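Arfgap-like finger domain containing protein (Cryptosporidium parvum Iowa II, PDB 2OWA) probably acts as a GTPase-activating protein for Arf-family small GTPases, through a zinc-finger ArfGAP domain, the part held in this chain. Local coordinates at residues R23-F26 against F27-V30; S64-R67 against K68-V71; Q106-G109 against V110-P114. All coordinates share one frame; numbering follows the deposited sequence.

Contact 1 of 3, residues R23-F26 against F27-V30; sequences RDNF and FQIV
The backbone carbonyl R23 O accepts a hydrogen bond from the amide N of F27, at 2.9 Å. The bond is almost straight, with an N-H...O angle of 177°. The same i to i+4 pattern joins Q28 N to D24 O at 3.0 Å and V30 N to F26 O at 3.0 Å. All three belong to helix 20-32 of the ArfGAP fold, the first helix of this chain. On one side of this helix the rings of F26 and F27 form a T-shaped (edge-to-face) pair. The edge of F26 points at the face of F27, with planes 76° apart and CE2 of F26 3.5 Å from CE1 of F27. With chi1 at 171°, the F26 ring leaves CB on the side away from the backbone N and runs toward V30. There CG2 of V30 sits over one face of the F26 ring, 3.8 Å from its centroid, as a CH-pi contact. The F27 ring is also met at its edge. CD of R23 lies in the ring plane, 3.6 Å from CD2 of F27. Beyond this helix, F84 makes another edge-to-face pair with F27, and L89 of helix 86-94 touches both rings. R23 NE is hydrogen-bonded to the carbonyl O of D82.

Contact 2 of 3, residues S64-R67 against K68-V71; sequences SDHR and KMGV
M69 folds back alongside H66, one turn earlier, at the end of helix 60-67. Its CB lies 3.4 Å from the carbonyl O of H66. CG then passes the carbonyl O of D65 at 3.5 Å. SD stands above the face of the imidazole, 4.9 Å from the centroid of the H66 ring, a distant sulfur-aromatic contact. The chain is extended to SD and then bends (chi3 -49°). This bend brings CE in to 3.4 Å from both CA and ND1 of H66. Backbone hydrogen bonds close the end of the helix. M69 N donates to H66 O at 3.1 Å, from well above the carbonyl plane. K68 N reaches S64 O at 3.3 Å and makes a weak second bond to D65 O. G70 is the first residue past the helix to leave helical backbone angles, with phi at 102°, and a water bridges its N to H66 O. Outside the contact, ND1 of H66 is hydrogen-bonded to S74 OG and NE2 to D41 OD2. These two bonds fix the rotation of the imidazole. M69 adds apolar cover to a ring whose side chain lies about 5 Å from that of the zinc ligand C62.

Contact 3 of 3, residues Q106-G109 against V110-P114; sequences QVLG and VNFSP
L108 and F112 make the close side-chain contact here, where the chain turns after helix 97-107. CD1 of L108 lies 3.7 Å from CD1 of F112 and 4.0 Å from CE1 of the same ring. CB of L108 stands farther back, 4.2 Å from F112 CD1. The methyl approaches the ring obliquely. A chi1 of 169° turns the F112 ring back toward L108. P114 follows on one face of the ring, with its CD 3.6 Å above the plane, over the centre. Y119 of helix 118-121 touches L108, F112 and P114, and C124 of helix 123-135 touches L108. The packed side thus joins the end of helix 97-107 to the next two helices. The link itself is a type I beta turn from G109 to F112. It is closed by F112 N donating to G109 O at 3.1 Å, with an N-H...O angle of 155°. The donor lies well above the carbonyl plane. CB of F112 is also 3.3 Å from this oxygen. G109 is the first residue to leave helical backbone angles, with phi at 87°, a region that favours glycine. The other side of the turn is loose and solvent-exposed. V110 and N111 fill its two central positions. Both are exposed, and the N111 side chain barely meets residues 106-109.

How the contacts relate
The three contacts follow one another along the ArfGAP domain without touching. Contact 1 lies across the chain's centre from the other two. Its centre is 24 Å from that of contact 2 and 29 Å from that of contact 3, and it lies away from the zinc site. Contacts 2 and 3 are closer neighbours, with nearest atoms about 6 Å apart. Contact 2 is nearer the metal: the D65 side chain is about 7 Å from the zinc ion. In contact 3 the side chain of F112 is about 12 Å from the bound zinc ion. C39, C42, C59 and C62 bind the zinc. Contacts 2 and 3 both lie where the chain runs out of a helix into a loop, whereas contact 1 lies within one.

Contact 1 of 3, residues R23-F26 against F27-V30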
ATOM      1  N   ARG A  23      13.552   7.777  -3.523  1.00 24.72           N
ATOM      2  CA  ARG A  23      12.505   7.241  -2.666  1.00 25.22           C
ATOM      3  C   ARG A  23      11.835   8.336  -1.826  1.00 25.25           C
ATOM      4  O   ARG A  23      10.609   8.465  -1.791  1.00 24.45           O
ATOM      5  CB  ARG A  23      13.127   6.187  -1.764  1.00 24.17           C
ATOM      6  CG  ARG A  23      12.183   5.152  -1.282  1.00 25.98           C
ATOM      7  CD  ARG A  23      11.805   5.306   0.161  1.00 29.57           C
ATOM      8  NE  ARG A  23      12.917   5.089   1.078  1.00 33.56           N
ATOM      9  CZ  ARG A  23      13.449   6.047   1.821  1.00 32.07           C
ATOM     10  NH1 ARG A  23      12.928   7.246   1.735  1.00 37.69           N
ATOM     11  NH2 ARG A  23      14.465   5.813   2.655  1.00 31.72           N
ATOM     12  N   ASP A  24      12.661   9.123  -1.141  1.00 26.13           N
ATOM     13  CA  ASP A  24      12.162  10.207  -0.296  1.00 26.90           C
ATOM     14  C   ASP A  24      11.321  11.209  -1.070  1.00 26.07           C
ATOM     15  O   ASP A  24      10.229  11.532  -0.639  1.00 25.18           O
ATOM     16  CB  ASP A  24      13.321  10.943   0.374  1.00 27.75           C
ATOM     17  CG  ASP A  24      13.888  10.201   1.559  1.00 30.85           C
ATOM     18  OD1 ASP A  24      13.306   9.181   1.972  1.00 33.62           O
ATOM     19  OD2 ASP A  24      14.916  10.663   2.115  1.00 38.79           O
ATOM     20  N   ASN A  25      11.855  11.706  -2.188  1.00 24.75           N
ATOM     21  CA  ASN A  25      11.144  12.639  -3.041  1.00 24.15           C
ATOM     22  C   ASN A  25       9.842  12.051  -3.582  1.00 23.15           C
ATOM     23  O   ASN A  25       8.813  12.767  -3.661  1.00 22.72           O
ATOM     24  CB  ASN A  25      12.042  13.077  -4.211  1.00 25.19           C
ATOM     25  CG  ASN A  25      13.227  13.924  -3.741  1.00 30.13           C
ATOM     26  OD1 ASN A  25      13.297  14.309  -2.553  1.00 36.08           O
ATOM     27  ND2 ASN A  25      14.148  14.235  -4.657  1.00 33.19           N
ATOM     28  N   PHE A  26       9.872  10.769  -3.959  1.00 20.18           N
ATOM     29  CA  PHE A  26       8.624  10.109  -4.443  1.00 19.09           C
ATOM     30  C   PHE A  26       7.559  10.030  -3.316  1.00 18.82           C
ATOM     31  O   PHE A  26       6.433  10.470  -3.482  1.00 18.59           O
ATOM     32  CB  PHE A  26       8.922   8.704  -4.950  1.00 18.41           C
ATOM     33  CG  PHE A  26       7.693   7.904  -5.255  1.00 19.34           C
ATOM     34  CD1 PHE A  26       7.017   8.085  -6.453  1.00 21.73           C
ATOM     35  CD2 PHE A  26       7.164   7.020  -4.303  1.00 17.21           C
ATOM     36  CE1 PHE A  26       5.850   7.334  -6.746  1.00 21.81           C
ATOM     37  CE2 PHE A  26       6.018   6.288  -4.571  1.00 20.48           C
ATOM     38  CZ  PHE A  26       5.349   6.453  -5.780  1.00 19.07           C
ATOM     39  N   PHE A  27       7.907   9.419  -2.194  1.00 19.28           N
ATOM     40  CA  PHE A  27       6.908   9.183  -1.132  1.00 20.33           C
ATOM     41  C   PHE A  27       6.408  10.444  -0.417  1.00 21.29           C
ATOM     42  O   PHE A  27       5.295  10.491   0.070  1.00 20.80           O
ATOM     43  CB  PHE A  27       7.421   8.168  -0.132  1.00 19.94           C
ATOM     44  CG  PHE A  27       7.267   6.745  -0.594  1.00 19.91           C
ATOM     45  CD1 PHE A  27       6.008   6.228  -0.900  1.00 19.17           C
ATOM     46  CD2 PHE A  27       8.366   5.919  -0.706  1.00 20.11           C
ATOM     47  CE1 PHE A  27       5.869   4.934  -1.307  1.00 20.09           C
ATOM     48  CE2 PHE A  27       8.217   4.588  -1.107  1.00 21.58           C
ATOM     49  CZ  PHE A  27       6.985   4.112  -1.428  1.00 19.28           C
ATOM     50  N   GLN A  28       7.238  11.472  -0.358  1.00 24.08           N
ATOM     51  CA  GLN A  28       6.817  12.725   0.246  1.00 25.66           C
ATOM     52  C   GLN A  28       5.607  13.280  -0.517  1.00 26.28           C
ATOM     53  O   GLN A  28       4.624  13.725   0.081  1.00 27.69           O
ATOM     54  CB  GLN A  28       7.978  13.704   0.231  1.00 25.98           C
ATOM     55  CG  GLN A  28       8.933  13.519   1.388  1.00 27.89           C
ATOM     56  CD  GLN A  28      10.340  14.056   1.082  1.00 28.57           C
ATOM     57  OE1 GLN A  28      10.511  14.943   0.237  1.00 29.72           O
ATOM     58  NE2 GLN A  28      11.346  13.488   1.749  1.00 29.51           N
ATOM     59  N   ILE A  29       5.660  13.194  -1.834  1.00 26.06           N
ATOM     60  CA  ILE A  29       4.544  13.591  -2.669  1.00 27.12           C
ATOM     61  C   ILE A  29       3.373  12.650  -2.553  1.00 26.17           C
ATOM     62  O   ILE A  29       2.255  13.075  -2.290  1.00 26.48           O
ATOM     63  CB  ILE A  29       4.941  13.657  -4.156  1.00 27.49           C
ATOM     64  CG1 ILE A  29       6.049  14.683  -4.371  1.00 28.45           C
ATOM     65  CG2 ILE A  29       3.716  13.951  -5.012  1.00 29.72           C
ATOM     66  CD1 ILE A  29       5.767  15.996  -3.733  1.00 31.16           C
ATOM     67  N   VAL A  30       3.627  11.362  -2.749  1.00 25.35           N
ATOM     68  CA  VAL A  30       2.522  10.415  -2.822  1.00 24.36           C
ATOM     69  C   VAL A  30       1.786  10.329  -1.461  1.00 23.75           C
ATOM     70  O   VAL A  30       0.592  10.217  -1.429  1.00 22.49           O
ATOM     71  CB  VAL A  30       2.979   9.070  -3.407  1.00 23.72           C
ATOM     72  CG1 VAL A  30       1.890   8.034  -3.280  1.00 24.05           C
ATOM     73  CG2 VAL A  30       3.370   9.273  -4.889  1.00 23.95           C
TER

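Contact 2 of 3, residues S64-R67 against K68-V71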
ATOM      1  N   SER A  64       2.243  -3.513  12.119  1.00 26.68           N
ATOM      2  CA  SER A  64       2.557  -4.696  12.932  1.00 27.79           C
ATOM      3  C   SER A  64       1.595  -5.808  12.687  1.00 26.35           C
ATOM      4  O   SER A  64       2.028  -6.921  12.445  1.00 26.44           O
ATOM      5  CB  SER A  64       2.617  -4.398  14.443  1.00 28.04           C
ATOM      6  OG  SER A  64       3.688  -3.523  14.726  1.00 31.38           O
ATOM      7  N   ASP A  65       0.296  -5.528  12.777  1.00 25.82           N
ATOM      8  CA  ASP A  65      -0.730  -6.535  12.434  1.00 25.17           C
ATOM      9  C   ASP A  65      -0.527  -7.156  11.068  1.00 24.30           C
ATOM     10  O   ASP A  65      -0.585  -8.381  10.930  1.00 23.99           O
ATOM     11  CB  ASP A  65      -2.151  -5.976  12.550  1.00 25.56           C
ATOM     12  CG  ASP A  65      -2.471  -5.450  13.966  1.00 29.99           C
ATOM     13  OD1 ASP A  65      -1.889  -5.938  14.967  1.00 29.53           O
ATOM     14  OD2 ASP A  65      -3.271  -4.499  14.061  1.00 33.37           O
ATOM     15  N   HIS A  66      -0.317  -6.320  10.051  1.00 23.83           N
ATOM     16  CA  HIS A  66      -0.028  -6.807   8.699  1.00 24.31           C
ATOM     17  C   HIS A  66       1.229  -7.677   8.629  1.00 25.15           C
ATOM     18  O   HIS A  66       1.265  -8.629   7.879  1.00 25.50           O
ATOM     19  CB  HIS A  66       0.136  -5.651   7.720  1.00 22.39           C
ATOM     20  CG  HIS A  66      -1.158  -5.044   7.289  1.00 21.45           C
ATOM     21  ND1 HIS A  66      -1.611  -5.111   5.992  1.00 21.47           N
ATOM     22  CD2 HIS A  66      -2.102  -4.371   7.987  1.00 18.82           C
ATOM     23  CE1 HIS A  66      -2.771  -4.491   5.896  1.00 20.13           C
ATOM     24  NE2 HIS A  66      -3.093  -4.037   7.099  1.00 20.72           N
ATOM     25  N   ARG A  67       2.252  -7.321   9.395  1.00 26.34           N
ATOM     26  CA  ARG A  67       3.520  -8.058   9.392  1.00 28.91           C
ATOM     27  C   ARG A  67       3.375  -9.493   9.942  1.00 28.29           C
ATOM     28  O   ARG A  67       4.177 -10.371   9.609  1.00 28.83           O
ATOM     29  CB  ARG A  67       4.623  -7.273  10.149  1.00 28.53           C
ATOM     30  CG  ARG A  67       5.228  -6.088   9.357  1.00 31.85           C
ATOM     31  CD  ARG A  67       6.475  -5.456  10.041  1.00 31.78           C
ATOM     32  NE  ARG A  67       6.177  -4.851  11.347  1.00 43.25           N
ATOM     33  CZ  ARG A  67       5.862  -3.562  11.568  1.00 46.39           C
ATOM     34  NH1 ARG A  67       5.778  -2.685  10.578  1.00 48.55           N
ATOM     35  NH2 ARG A  67       5.612  -3.135  12.801  1.00 48.22           N
ATOM     36  N   LYS A  68       2.362  -9.716  10.776  1.00 28.22           N
ATOM     37  CA  LYS A  68       2.034 -11.059  11.279  1.00 28.25           C
ATOM     38  C   LYS A  68       1.257 -11.935  10.300  1.00 27.08           C
ATOM     39  O   LYS A  68       1.045 -13.105  10.560  1.00 26.71           O
ATOM     40  CB  LYS A  68       1.208 -10.972  12.556  1.00 28.49           C
ATOM     41  CG  LYS A  68       1.806 -10.181  13.695  1.00 31.47           C
ATOM     42  CD  LYS A  68       0.740 -10.082  14.806  1.00 35.39           C
ATOM     43  CE  LYS A  68       0.942  -8.853  15.682  1.00 39.72           C
ATOM     44  NZ  LYS A  68       2.346  -8.775  16.185  1.00 38.91           N
ATOM     45  N   MET A  69       0.795 -11.374   9.193  1.00 27.00           N
ATOM     46  CA  MET A  69      -0.046 -12.129   8.270  1.00 26.72           C
ATOM     47  C   MET A  69       0.741 -12.922   7.226  1.00 27.07           C
ATOM     48  O   MET A  69       0.271 -13.963   6.763  1.00 29.24           O
ATOM     49  CB  MET A  69      -1.008 -11.192   7.558  1.00 26.63           C
ATOM     50  CG  MET A  69      -1.958 -10.492   8.503  1.00 27.35           C
ATOM     51  SD  MET A  69      -3.118  -9.384   7.684  1.00 27.07           S
ATOM     52  CE  MET A  69      -2.112  -8.429   6.623  1.00 33.03           C
ATOM     53  N   GLY A  70       1.901 -12.432   6.809  1.00 26.38           N
ATOM     54  CA  GLY A  70       2.690 -13.193   5.827  1.00 25.19           C
ATOM     55  C   GLY A  70       2.548 -12.612   4.436  1.00 24.18           C
ATOM     56  O   GLY A  70       1.447 -12.194   4.036  1.00 22.74           O
ATOM     57  N   VAL A  71       3.652 -12.638   3.692  1.00 23.00           N
ATOM     58  CA  VAL A  71       3.823 -11.778   2.530  1.00 23.10           C
ATOM     59  C   VAL A  71       2.828 -11.999   1.412  1.00 23.27           C
ATOM     60  O   VAL A  71       2.564 -11.065   0.636  1.00 22.97           O
ATOM     61  CB  VAL A  71       5.274 -11.810   1.934  1.00 23.12           C
ATOM     62  CG1 VAL A  71       6.219 -10.976   2.767  1.00 24.74           C
ATOM     63  CG2 VAL A  71       5.762 -13.215   1.782  1.00 22.90           C
TER
HETATM   64  O   HOH W   1       2.888  -9.717   6.277  1.00 21.03           O

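Contact 3 of 3, residues Q106-G109 against V110-P114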
ATOM      1  N   GLN A 106     -17.089  -0.840  -2.952  1.00 24.09           N
ATOM      2  CA  GLN A 106     -17.973  -1.457  -3.968  1.00 25.20           C
ATOM      3  C   GLN A 106     -18.101  -2.975  -3.813  1.00 24.82           C
ATOM      4  O   GLN A 106     -19.219  -3.510  -3.822  1.00 26.00           O
ATOM      5  CB  GLN A 106     -17.544  -1.118  -5.414  1.00 25.28           C
ATOM      6  CG  GLN A 106     -17.282   0.373  -5.678  1.00 29.48           C
ATOM      7  CD  GLN A 106     -17.661   0.837  -7.098  1.00 34.86           C
ATOM      8  OE1 GLN A 106     -18.469   0.184  -7.795  1.00 35.63           O
ATOM      9  NE2 GLN A 106     -17.083   1.980  -7.528  1.00 33.82           N
ATOM     10  N   VAL A 107     -16.972  -3.675  -3.674  1.00 23.38           N
ATOM     11  CA  VAL A 107     -16.989  -5.130  -3.690  1.00 22.77           C
ATOM     12  C   VAL A 107     -17.258  -5.756  -2.301  1.00 22.98           C
ATOM     13  O   VAL A 107     -17.841  -6.851  -2.208  1.00 22.49           O
ATOM     14  CB  VAL A 107     -15.748  -5.767  -4.387  1.00 22.16           C
ATOM     15  CG1 VAL A 107     -15.551  -5.188  -5.797  1.00 24.01           C
ATOM     16  CG2 VAL A 107     -14.514  -5.632  -3.561  1.00 22.03           C
ATOM     17  N   LEU A 108     -16.852  -5.057  -1.237  1.00 21.63           N
ATOM     18  CA  LEU A 108     -17.153  -5.494   0.134  1.00 20.74           C
ATOM     19  C   LEU A 108     -18.401  -4.806   0.711  1.00 20.96           C
ATOM     20  O   LEU A 108     -18.978  -5.276   1.708  1.00 20.36           O
ATOM     21  CB  LEU A 108     -15.920  -5.331   1.040  1.00 20.77           C
ATOM     22  CG  LEU A 108     -14.709  -6.232   0.725  1.00 18.56           C
ATOM     23  CD1 LEU A 108     -13.588  -5.968   1.711  1.00 16.56           C
ATOM     24  CD2 LEU A 108     -15.069  -7.715   0.719  1.00 18.67           C
ATOM     25  N   GLY A 109     -18.830  -3.707   0.076  1.00 22.00           N
ATOM     26  CA  GLY A 109     -20.120  -3.054   0.402  1.00 23.19           C
ATOM     27  C   GLY A 109     -20.100  -2.029   1.522  1.00 24.24           C
ATOM     28  O   GLY A 109     -19.017  -1.626   1.994  1.00 24.96           O
ATOM     29  N   VAL A 110     -21.296  -1.644   1.981  1.00 25.86           N
ATOM     30  CA  VAL A 110     -21.478  -0.661   3.081  1.00 26.35           C
ATOM     31  C   VAL A 110     -20.792  -0.966   4.426  1.00 26.33           C
ATOM     32  O   VAL A 110     -20.454  -0.045   5.166  1.00 24.41           O
ATOM     33  CB  VAL A 110     -22.982  -0.255   3.345  1.00 27.55           C
ATOM     34  CG1 VAL A 110     -23.566   0.491   2.164  1.00 28.97           C
ATOM     35  CG2 VAL A 110     -23.871  -1.442   3.716  1.00 27.45           C
ATOM     36  N   ASN A 111     -20.581  -2.244   4.745  1.00 26.10           N
ATOM     37  CA  ASN A 111     -19.946  -2.599   6.015  1.00 25.43           C
ATOM     38  C   ASN A 111     -18.482  -2.933   5.872  1.00 24.39           C
ATOM     39  O   ASN A 111     -17.913  -3.614   6.756  1.00 23.81           O
ATOM     40  CB  ASN A 111     -20.658  -3.771   6.686  1.00 26.33           C
ATOM     41  CG  ASN A 111     -22.094  -3.490   6.938  1.00 30.00           C
ATOM     42  OD1 ASN A 111     -22.440  -2.514   7.612  1.00 36.17           O
ATOM     43  ND2 ASN A 111     -22.956  -4.330   6.386  1.00 29.58           N
ATOM     44  N   PHE A 112     -17.893  -2.480   4.756  1.00 23.06           N
ATOM     45  CA  PHE A 112     -16.469  -2.538   4.547  1.00 21.77           C
ATOM     46  C   PHE A 112     -15.827  -2.016   5.811  1.00 21.01           C
ATOM     47  O   PHE A 112     -16.121  -0.944   6.259  1.00 19.64           O
ATOM     48  CB  PHE A 112     -16.028  -1.723   3.316  1.00 21.58           C
ATOM     49  CG  PHE A 112     -14.531  -1.532   3.208  1.00 21.22           C
ATOM     50  CD1 PHE A 112     -13.662  -2.622   3.248  1.00 22.72           C
ATOM     51  CD2 PHE A 112     -13.986  -0.264   3.083  1.00 22.72           C
ATOM     52  CE1 PHE A 112     -12.287  -2.434   3.137  1.00 20.32           C
ATOM     53  CE2 PHE A 112     -12.610  -0.059   2.994  1.00 18.43           C
ATOM     54  CZ  PHE A 112     -11.764  -1.138   3.027  1.00 19.99           C
ATOM     55  N   SER A 113     -14.953  -2.815   6.384  1.00 21.12           N
ATOM     56  CA  SER A 113     -14.399  -2.536   7.696  1.00 21.95           C
ATOM     57  C   SER A 113     -12.923  -2.935   7.707  1.00 21.80           C
ATOM     58  O   SER A 113     -12.568  -4.020   8.203  1.00 22.24           O
ATOM     59  CB  SER A 113     -15.199  -3.306   8.752  1.00 21.39           C
ATOM     60  OG  SER A 113     -15.057  -4.727   8.553  1.00 25.81           O
ATOM     61  N   PRO A 114     -12.055  -2.059   7.137  1.00 21.13           N
ATOM     62  CA  PRO A 114     -10.633  -2.332   6.922  1.00 20.88           C
ATOM     63  C   PRO A 114      -9.860  -2.548   8.220  1.00 20.34           C
ATOM     64  O   PRO A 114      -8.789  -3.115   8.188  1.00 20.05           O
ATOM     65  CB  PRO A 114     -10.126  -1.074   6.172  1.00 19.67           C
ATOM     66  CG  PRO A 114     -11.138   0.013   6.498  1.00 20.77           C
ATOM     67  CD  PRO A 114     -12.440  -0.718   6.638  1.00 21.84           C
TER